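Side-chain contact in freshwater cyanophage protein (Microcystis phage Mic1, PDB 6L2W), which is of unknown function but has a novel fold that combines an antiparallel sheet with two helices: residues I23-K28 and C56-K61. Residues are numbered along the deposited sequence; the frame is centred on the assembly and turned at random.
Sequences IDLNTK and CEYCAK
Lys28 lays the aliphatic part of its side chain across one face of the Tyr58 ring. Its CG makes a CH-pi contact, 3.6 Å from the ring centroid and displaced toward the phenol rim, where it comes within 3.3 Å of Tyr58 CZ. A bend in the lysine chain (chi2 74°) then runs it back over the ring toward the helix, and Lys28 CE arrives 3.7 Å from Tyr58 CG; the two side chains slide past each other in opposite directions. With CG anti to the backbone N (chi1 -179°), the Tyr58 ring extends from helix 51-61 toward the loop. Leu25 CD2 meets the ring obliquely, 4.2 Å from Tyr58 CD2. Extended beyond its bend, the lysine chain lifts Lys28 NZ above the CG end of the ring, where it bonds Leu25 O at 2.9 Å. Asp24 OD1 braces the turn as an Asx motif, accepting from Asn26 N and Thr27 N on opposite faces of its carboxylate plane. Tyr58 also touches Leu6 of strand 2-12, linking helix, sheet and loop. With Lys28 NZ 5.1 Å from the ring centroid, any cation-pi attraction is weak; the methylenes and apolar packing probably carry the contact, while the ammonium group may help hold the turn.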
loop_
_atom_site.group_PDB
_atom_site.type_symbol
_atom_site.label_atom_id
_atom_site.label_comp_id
_atom_site.label_asym_id
_atom_site.label_seq_id
_atom_site.Cartn_x
_atom_site.Cartn_y
_atom_site.Cartn_z
ATOM N N ILE B 23 3.868 12.098 1.524
ATOM C CA ILE B 23 3.927 13.478 1.050
ATOM C C ILE B 23 3.037 14.292 1.985
ATOM O O ILE B 23 1.879 13.946 2.182
ATOM C CB ILE B 23 3.509 13.610 -0.426
ATOM C CG1 ILE B 23 4.410 12.794 -1.351
ATOM C CG2 ILE B 23 3.507 15.071 -0.859
ATOM C CD1 ILE B 23 3.768 12.430 -2.662
ATOM N N ASP B 24 3.581 15.318 2.624
ATOM C CA ASP B 24 2.731 16.093 3.543
ATOM C C ASP B 24 1.682 16.822 2.699
ATOM O O ASP B 24 2.043 17.550 1.798
ATOM C CB ASP B 24 3.539 17.072 4.402
ATOM C CG ASP B 24 2.649 17.882 5.329
ATOM O OD1 ASP B 24 1.903 18.774 4.809
ATOM O OD2 ASP B 24 2.656 17.579 6.549
ATOM N N LEU B 25 0.405 16.632 2.995
ATOM C CA LEU B 25 -0.637 17.197 2.154
ATOM C C LEU B 25 -0.829 18.707 2.393
ATOM O O LEU B 25 -1.594 19.323 1.644
ATOM C CB LEU B 25 -1.938 16.427 2.393
ATOM C CG LEU B 25 -2.125 15.229 1.466
ATOM C CD1 LEU B 25 -3.338 14.403 1.856
ATOM C CD2 LEU B 25 -2.226 15.678 0.016
ATOM N N ASN B 26 -0.155 19.315 3.378
ATOM C CA ASN B 26 -0.168 20.795 3.537
ATOM C C ASN B 26 0.977 21.410 2.729
ATOM O O ASN B 26 0.742 22.189 1.823
ATOM C CB ASN B 26 -0.043 21.242 4.997
ATOM C CG ASN B 26 -1.262 20.909 5.825
ATOM O OD1 ASN B 26 -1.159 20.255 6.862
ATOM N ND2 ASN B 26 -2.418 21.347 5.369
ATOM N N THR B 27 2.203 21.023 3.060
ATOM C CA THR B 27 3.398 21.625 2.446
ATOM C C THR B 27 3.672 20.996 1.075
ATOM O O THR B 27 4.405 21.576 0.275
ATOM C CB THR B 27 4.645 21.529 3.343
ATOM O OG1 THR B 27 5.776 21.506 2.475
ATOM C CG2 THR B 27 4.718 20.304 4.228
ATOM N N LYS B 28 3.104 19.818 0.811
ATOM C CA LYS B 28 3.376 19.035 -0.408
ATOM C C LYS B 28 4.862 18.648 -0.465
ATOM O O LYS B 28 5.400 18.418 -1.541
ATOM C CB LYS B 28 2.915 19.797 -1.659
ATOM C CG LYS B 28 1.482 19.530 -2.092
ATOM C CD LYS B 28 0.427 20.167 -1.237
ATOM C CE LYS B 28 -0.956 20.036 -1.836
ATOM N NZ LYS B 28 -2.000 20.559 -0.922
ATOM N N CYS B 56 -8.279 16.069 -3.699
ATOM C CA CYS B 56 -8.520 15.262 -4.899
ATOM C C CYS B 56 -7.804 15.849 -6.111
ATOM O O CYS B 56 -7.376 15.109 -7.005
ATOM C CB CYS B 56 -9.999 15.146 -5.220
ATOM S SG CYS B 56 -10.854 14.042 -4.073
ATOM N N GLU B 57 -7.689 17.160 -6.127
ATOM C CA GLU B 57 -7.101 17.876 -7.260
ATOM C C GLU B 57 -5.588 17.612 -7.288
ATOM O O GLU B 57 -4.967 17.430 -8.358
ATOM C CB GLU B 57 -7.406 19.373 -7.155
ATOM C CG GLU B 57 -8.831 19.728 -7.563
ATOM C CD GLU B 57 -9.158 21.216 -7.676
ATOM O OE1 GLU B 57 -9.185 21.908 -6.627
ATOM O OE2 GLU B 57 -9.404 21.679 -8.816
ATOM N N TYR B 58 -4.986 17.597 -6.111
ATOM C CA TYR B 58 -3.563 17.408 -6.075
ATOM C C TYR B 58 -3.245 15.944 -6.435
ATOM O O TYR B 58 -2.304 15.685 -7.186
ATOM C CB TYR B 58 -3.009 17.875 -4.729
ATOM C CG TYR B 58 -1.518 17.725 -4.644
ATOM C CD1 TYR B 58 -0.671 18.549 -5.364
ATOM C CD2 TYR B 58 -0.954 16.703 -3.903
ATOM C CE1 TYR B 58 0.707 18.384 -5.318
ATOM C CE2 TYR B 58 0.418 16.528 -3.840
ATOM C CZ TYR B 58 1.253 17.365 -4.553
ATOM O OH TYR B 58 2.608 17.179 -4.472
ATOM N N CYS B 59 -4.055 15.006 -5.941
ATOM C CA CYS B 59 -3.859 13.578 -6.242
ATOM C C CYS B 59 -3.998 13.313 -7.749
ATOM O O CYS B 59 -3.220 12.532 -8.318
ATOM C CB CYS B 59 -4.843 12.712 -5.455
ATOM S SG CYS B 59 -4.450 12.629 -3.685
ATOM N N ALA B 60 -4.969 13.952 -8.387
ATOM C CA ALA B 60 -5.138 13.858 -9.845
ATOM C C ALA B 60 -3.869 14.354 -10.547
ATOM O O ALA B 60 -3.426 13.713 -11.485
ATOM C CB ALA B 60 -6.356 14.629 -10.312
ATOM N N LYS B 61 -3.257 15.430 -10.059
ATOM C CA LYS B 61 -1.982 15.937 -10.621
ATOM C C LYS B 61 -0.890 14.859 -10.553
ATOM O O LYS B 61 -0.004 14.804 -11.402
ATOM C CB LYS B 61 -1.487 17.173 -9.859
ATOM C CG LYS B 61 -0.972 18.318 -10.719
ATOM C CD LYS B 61 -1.153 19.697 -10.091
ATOM C CE LYS B 61 -2.603 20.146 -10.041
ATOM N NZ LYS B 61 -2.736 21.591 -9.735
#